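Local coordinates for aminopeptidase C (Lactobacillus rhamnosus, PDB 4K7C), which probably removes amino acids from the N-terminal ends of peptides, as a cysteine aminopeptidase of the papain-like clan, at residues M349-M362 and D401-I413. Sequence-based numbering, arbitrary orientation.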
loop_
_atom_site.group_PDB
_atom_site.type_symbol
_atom_site.label_atom_id
_atom_site.label_comp_id
_atom_site.label_asym_id
_atom_site.label_seq_id
_atom_site.Cartn_x
_atom_site.Cartn_y
_atom_site.Cartn_z
HETATM N N MSE A 349 35.936 -5.391 22.276
HETATM C CA MSE A 349 37.109 -4.544 22.008
HETATM C C MSE A 349 37.009 -3.294 22.883
HETATM O O MSE A 349 35.928 -2.859 23.304
HETATM C CB MSE A 349 37.159 -4.106 20.566
HETATM C CG MSE A 349 37.091 -5.274 19.575
HETATM SE SE MSE A 349 37.291 -4.729 17.736
HETATM C CE MSE A 349 39.166 -4.101 17.551
ATOM N N THR A 350 38.170 -2.717 23.261
ATOM C CA THR A 350 38.164 -1.464 23.923
ATOM C C THR A 350 37.950 -0.330 22.894
ATOM O O THR A 350 38.117 -0.496 21.698
ATOM C CB THR A 350 39.553 -1.189 24.611
ATOM O OG1 THR A 350 40.564 -0.994 23.614
ATOM C CG2 THR A 350 39.974 -2.324 25.643
ATOM N N LYS A 351 37.661 0.870 23.404
ATOM C CA LYS A 351 37.426 2.044 22.568
ATOM C C LYS A 351 38.693 2.347 21.782
ATOM O O LYS A 351 38.644 2.599 20.588
ATOM C CB LYS A 351 36.976 3.194 23.463
ATOM C CG LYS A 351 36.515 4.436 22.704
ATOM C CD LYS A 351 35.901 5.416 23.636
ATOM C CE LYS A 351 35.265 6.582 22.921
ATOM N NZ LYS A 351 34.498 7.403 23.928
ATOM N N ALA A 352 39.857 2.261 22.430
ATOM C CA ALA A 352 41.112 2.475 21.710
ATOM C C ALA A 352 41.336 1.466 20.608
ATOM O O ALA A 352 41.845 1.761 19.524
ATOM C CB ALA A 352 42.276 2.431 22.677
ATOM N N GLU A 353 41.106 0.188 20.938
ATOM C CA GLU A 353 41.273 -0.864 19.892
ATOM C C GLU A 353 40.286 -0.626 18.738
ATOM O O GLU A 353 40.668 -0.805 17.579
ATOM C CB GLU A 353 41.026 -2.226 20.470
ATOM C CG GLU A 353 42.127 -2.667 21.410
ATOM C CD GLU A 353 41.778 -3.886 22.216
ATOM O OE1 GLU A 353 40.590 -4.275 22.363
ATOM O OE2 GLU A 353 42.714 -4.480 22.780
ATOM N N ARG A 354 39.009 -0.272 19.020
ATOM C CA ARG A 354 38.095 -0.043 17.899
ATOM C C ARG A 354 38.520 1.094 16.973
ATOM O O ARG A 354 38.438 0.986 15.786
ATOM C CB ARG A 354 36.689 0.229 18.380
ATOM C CG ARG A 354 36.026 -0.898 19.109
ATOM C CD ARG A 354 34.522 -0.636 19.200
ATOM N NE ARG A 354 33.860 -1.401 20.234
ATOM C CZ ARG A 354 33.816 -1.079 21.518
ATOM N NH1 ARG A 354 34.238 0.128 21.994
ATOM N NH2 ARG A 354 33.162 -1.899 22.299
ATOM N N LEU A 355 39.118 2.157 17.534
ATOM C CA LEU A 355 39.669 3.230 16.692
ATOM C C LEU A 355 40.830 2.763 15.902
ATOM O O LEU A 355 40.898 3.040 14.717
ATOM C CB LEU A 355 40.096 4.477 17.571
ATOM C CG LEU A 355 38.864 5.200 18.232
ATOM C CD1 LEU A 355 39.179 6.193 19.323
ATOM C CD2 LEU A 355 38.081 5.940 17.153
ATOM N N ASP A 356 41.836 2.208 16.609
ATOM C CA ASP A 356 43.083 1.820 16.015
ATOM C C ASP A 356 42.857 0.777 14.935
ATOM O O ASP A 356 43.636 0.688 13.976
ATOM C CB ASP A 356 44.097 1.291 17.061
ATOM C CG ASP A 356 44.752 2.386 17.892
ATOM O OD1 ASP A 356 44.710 3.565 17.520
ATOM O OD2 ASP A 356 45.230 2.035 18.939
ATOM N N TYR A 357 41.865 -0.114 15.131
ATOM C CA TYR A 357 41.700 -1.235 14.205
ATOM C C TYR A 357 40.565 -0.992 13.236
ATOM O O TYR A 357 40.228 -1.897 12.494
ATOM C CB TYR A 357 41.497 -2.571 14.970
ATOM C CG TYR A 357 42.830 -3.133 15.430
ATOM C CD1 TYR A 357 43.448 -4.221 14.734
ATOM C CD2 TYR A 357 43.498 -2.554 16.482
ATOM C CE1 TYR A 357 44.662 -4.670 15.131
ATOM C CE2 TYR A 357 44.748 -2.996 16.850
ATOM C CZ TYR A 357 45.307 -4.083 16.190
ATOM O OH TYR A 357 46.549 -4.598 16.544
ATOM N N GLY A 358 40.040 0.251 13.134
ATOM C CA GLY A 358 39.087 0.523 12.030
ATOM C C GLY A 358 37.653 0.047 12.218
ATOM O O GLY A 358 36.817 0.088 11.292
ATOM N N GLU A 359 37.364 -0.388 13.425
ATOM C CA GLU A 359 36.061 -0.900 13.777
ATOM C C GLU A 359 35.056 0.245 14.042
ATOM O O GLU A 359 33.901 0.077 13.757
ATOM C CB GLU A 359 36.187 -1.800 14.996
ATOM C CG GLU A 359 34.849 -2.300 15.621
ATOM C CD GLU A 359 33.835 -2.901 14.629
ATOM O OE1 GLU A 359 34.233 -3.437 13.604
ATOM O OE2 GLU A 359 32.637 -2.862 14.976
ATOM N N SER A 360 35.511 1.392 14.593
ATOM C CA SER A 360 34.588 2.452 14.989
ATOM C C SER A 360 35.209 3.794 14.789
ATOM O O SER A 360 36.409 3.923 14.896
ATOM C CB SER A 360 34.158 2.302 16.443
ATOM O OG SER A 360 33.043 3.100 16.832
ATOM N N LEU A 361 34.379 4.802 14.593
ATOM C CA LEU A 361 34.795 6.219 14.424
ATOM C C LEU A 361 33.474 7.019 14.400
ATOM O O LEU A 361 32.384 6.413 14.493
ATOM C CB LEU A 361 35.687 6.466 13.226
ATOM C CG LEU A 361 35.390 5.791 11.892
ATOM C CD1 LEU A 361 34.050 6.217 11.397
ATOM C CD2 LEU A 361 36.408 6.139 10.841
HETATM N N MSE A 362 33.510 8.363 14.451
HETATM C CA MSE A 362 32.240 9.141 14.352
HETATM C C MSE A 362 31.675 9.002 12.970
HETATM O O MSE A 362 32.379 9.173 11.998
HETATM C CB MSE A 362 32.341 10.670 14.656
HETATM C CG MSE A 362 31.110 11.450 14.125
HETATM SE SE MSE A 362 31.325 13.392 14.510
HETATM C CE MSE A 362 29.625 14.228 14.239
ATOM N N ASP A 401 24.330 5.201 29.404
ATOM C CA ASP A 401 25.616 5.750 29.794
ATOM C C ASP A 401 26.754 4.808 29.339
ATOM O O ASP A 401 27.813 5.255 28.879
ATOM C CB ASP A 401 25.655 6.007 31.297
ATOM C CG ASP A 401 26.769 6.966 31.630
ATOM O OD1 ASP A 401 26.755 8.006 30.992
ATOM O OD2 ASP A 401 27.692 6.613 32.418
ATOM N N ALA A 402 26.549 3.471 29.388
ATOM C CA ALA A 402 27.588 2.585 28.837
ATOM C C ALA A 402 27.852 2.777 27.370
ATOM O O ALA A 402 29.009 2.667 26.899
ATOM C CB ALA A 402 27.257 1.120 29.169
ATOM N N TRP A 403 26.765 2.977 26.608
ATOM C CA TRP A 403 26.882 3.256 25.209
ATOM C C TRP A 403 27.649 4.545 24.964
ATOM O O TRP A 403 28.479 4.583 24.093
ATOM C CB TRP A 403 25.500 3.317 24.508
ATOM C CG TRP A 403 25.544 3.253 22.987
ATOM C CD1 TRP A 403 25.378 2.138 22.207
ATOM C CD2 TRP A 403 25.746 4.343 22.066
ATOM N NE1 TRP A 403 25.423 2.468 20.872
ATOM C CE2 TRP A 403 25.647 3.816 20.765
ATOM C CE3 TRP A 403 26.014 5.695 22.234
ATOM C CZ2 TRP A 403 25.826 4.580 19.621
ATOM C CZ3 TRP A 403 26.141 6.477 21.076
ATOM C CH2 TRP A 403 26.065 5.911 19.799
ATOM N N PHE A 404 27.308 5.580 25.690
ATOM C CA PHE A 404 27.980 6.921 25.548
ATOM C C PHE A 404 29.504 6.709 25.771
ATOM O O PHE A 404 30.323 7.150 24.980
ATOM C CB PHE A 404 27.400 7.810 26.666
ATOM C CG PHE A 404 27.799 9.235 26.575
ATOM C CD1 PHE A 404 26.837 10.166 26.274
ATOM C CD2 PHE A 404 29.140 9.658 26.706
ATOM C CE1 PHE A 404 27.160 11.513 26.165
ATOM C CE2 PHE A 404 29.463 11.037 26.602
ATOM C CZ PHE A 404 28.438 11.935 26.343
ATOM N N ASP A 405 29.866 5.978 26.808
ATOM C CA ASP A 405 31.292 5.704 27.095
ATOM C C ASP A 405 32.037 5.143 25.929
ATOM O O ASP A 405 33.182 5.464 25.659
ATOM C CB ASP A 405 31.465 4.785 28.334
ATOM C CG ASP A 405 31.100 5.453 29.638
ATOM O OD1 ASP A 405 30.820 6.671 29.665
ATOM O OD2 ASP A 405 31.046 4.739 30.667
ATOM N N GLN A 406 31.412 4.194 25.255
ATOM C CA GLN A 406 32.074 3.499 24.216
ATOM C C GLN A 406 32.032 4.210 22.881
ATOM O O GLN A 406 33.004 4.193 22.137
ATOM C CB GLN A 406 31.436 2.098 23.998
ATOM C CG GLN A 406 31.540 1.014 25.064
ATOM C CD GLN A 406 32.943 0.846 25.581
ATOM O OE1 GLN A 406 33.932 0.753 24.845
ATOM N NE2 GLN A 406 33.029 0.836 26.851
ATOM N N PHE A 407 30.882 4.818 22.527
ATOM C CA PHE A 407 30.618 5.153 21.159
ATOM C C PHE A 407 30.433 6.648 20.854
ATOM O O PHE A 407 30.313 7.024 19.685
ATOM C CB PHE A 407 29.421 4.344 20.559
ATOM C CG PHE A 407 29.658 2.871 20.608
ATOM C CD1 PHE A 407 30.785 2.322 19.995
ATOM C CD2 PHE A 407 28.901 2.056 21.397
ATOM C CE1 PHE A 407 31.035 0.940 20.071
ATOM C CE2 PHE A 407 29.158 0.684 21.487
ATOM C CZ PHE A 407 30.235 0.136 20.816
ATOM N N VAL A 408 30.439 7.459 21.887
ATOM C CA VAL A 408 30.507 8.916 21.671
ATOM C C VAL A 408 31.971 9.379 21.655
ATOM O O VAL A 408 32.735 9.073 22.621
ATOM C CB VAL A 408 29.774 9.660 22.745
ATOM C CG1 VAL A 408 29.961 11.243 22.656
ATOM C CG2 VAL A 408 28.304 9.308 22.729
ATOM N N TYR A 409 32.330 10.107 20.597
ATOM C CA TYR A 409 33.671 10.588 20.392
ATOM C C TYR A 409 33.843 12.107 20.477
ATOM O O TYR A 409 34.975 12.523 20.686
ATOM C CB TYR A 409 34.232 10.150 19.087
ATOM C CG TYR A 409 34.264 8.613 18.909
ATOM C CD1 TYR A 409 35.260 7.886 19.461
ATOM C CD2 TYR A 409 33.299 7.946 18.141
ATOM C CE1 TYR A 409 35.327 6.504 19.372
ATOM C CE2 TYR A 409 33.400 6.548 17.986
ATOM C CZ TYR A 409 34.423 5.835 18.596
ATOM O OH TYR A 409 34.509 4.465 18.457
ATOM N N GLN A 410 32.757 12.871 20.371
ATOM C CA GLN A 410 32.864 14.322 20.340
ATOM C C GLN A 410 31.661 15.002 20.949
ATOM O O GLN A 410 30.535 14.536 20.774
ATOM C CB GLN A 410 32.910 14.776 18.904
ATOM C CG GLN A 410 34.058 14.308 18.077
ATOM C CD GLN A 410 33.980 14.973 16.739
ATOM O OE1 GLN A 410 34.846 14.800 15.843
ATOM N NE2 GLN A 410 32.903 15.721 16.574
ATOM N N VAL A 411 31.918 16.088 21.687
ATOM C CA VAL A 411 30.863 16.986 22.157
ATOM C C VAL A 411 31.406 18.429 21.912
ATOM O O VAL A 411 32.622 18.614 21.833
ATOM C CB VAL A 411 30.492 16.887 23.642
ATOM C CG1 VAL A 411 29.628 15.657 23.904
ATOM C CG2 VAL A 411 31.723 16.862 24.535
ATOM N N VAL A 412 30.500 19.348 21.634
ATOM C CA VAL A 412 30.845 20.738 21.507
ATOM C C VAL A 412 30.354 21.461 22.746
ATOM O O VAL A 412 29.156 21.497 23.074
ATOM C CB VAL A 412 30.321 21.367 20.212
ATOM C CG1 VAL A 412 30.629 22.844 20.145
ATOM C CG2 VAL A 412 30.890 20.687 19.006
ATOM N N ILE A 413 31.315 22.029 23.503
ATOM C CA ILE A 413 31.044 22.685 24.779
ATOM C C ILE A 413 31.402 24.203 24.768
ATOM O O ILE A 413 32.429 24.537 24.173
ATOM C CB ILE A 413 31.827 21.966 25.886
ATOM C CG1 ILE A 413 31.351 20.452 25.956
ATOM C CG2 ILE A 413 31.633 22.626 27.200
ATOM C CD1 ILE A 413 29.957 20.269 26.433
HETATM O O HOH W 1 36.427 0.691 26.071
HETATM O O HOH W 2 34.533 2.423 20.627
#
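The axes of helices 351-356 and 401-407 come within 10.9 Å at 44°, letting Lys351 and Arg354, one turn apart, reach the end of the second helix and strand 408-413, which lies nearly perpendicular to the first. Lysine suits its place because its extended chain, with CG anti to the backbone N (chi1 -172°), carries the ammonium past Tyr409. Lys351 NZ donates to Asp405 O at 2.9 Å and Val408 O at 2.8 Å, and also bonds Asn265, so three oxygens meet the donor capacity of the buried ammonium. It thus gathers main-chain carbonyls where helix passes into strand, pinning both to helix 351-356. The flat guanidinium of Arg354 can bond in its plane, NH1 giving Gln406 OE1 a nearly straight bond (2.9 Å) on an amide lone pair, while Phe407 CE1 covers one face near its rim, the planes 54° apart. A water joins Arg354 NH1, Gln406 O and Tyr409 OH. Tyr409 is long enough to pack its ring on Leu355, whose CD2 lies 3.6 Å from Tyr409 CE1, and still share a 2.6 Å hydrogen bond between its OH and Ser360 OG, which also bonds Asp320. Gly358, tolerating positive phi, ends the first helix in a Schellman motif. A second subunit packs on Met349 and Glu353. Tyr409 and Gln410 form a classic beta bulge opposite Gly318, in a strand flanked by strands 260-264 and 315-319; beyond Phe404 and Val408 lies helix 298-310.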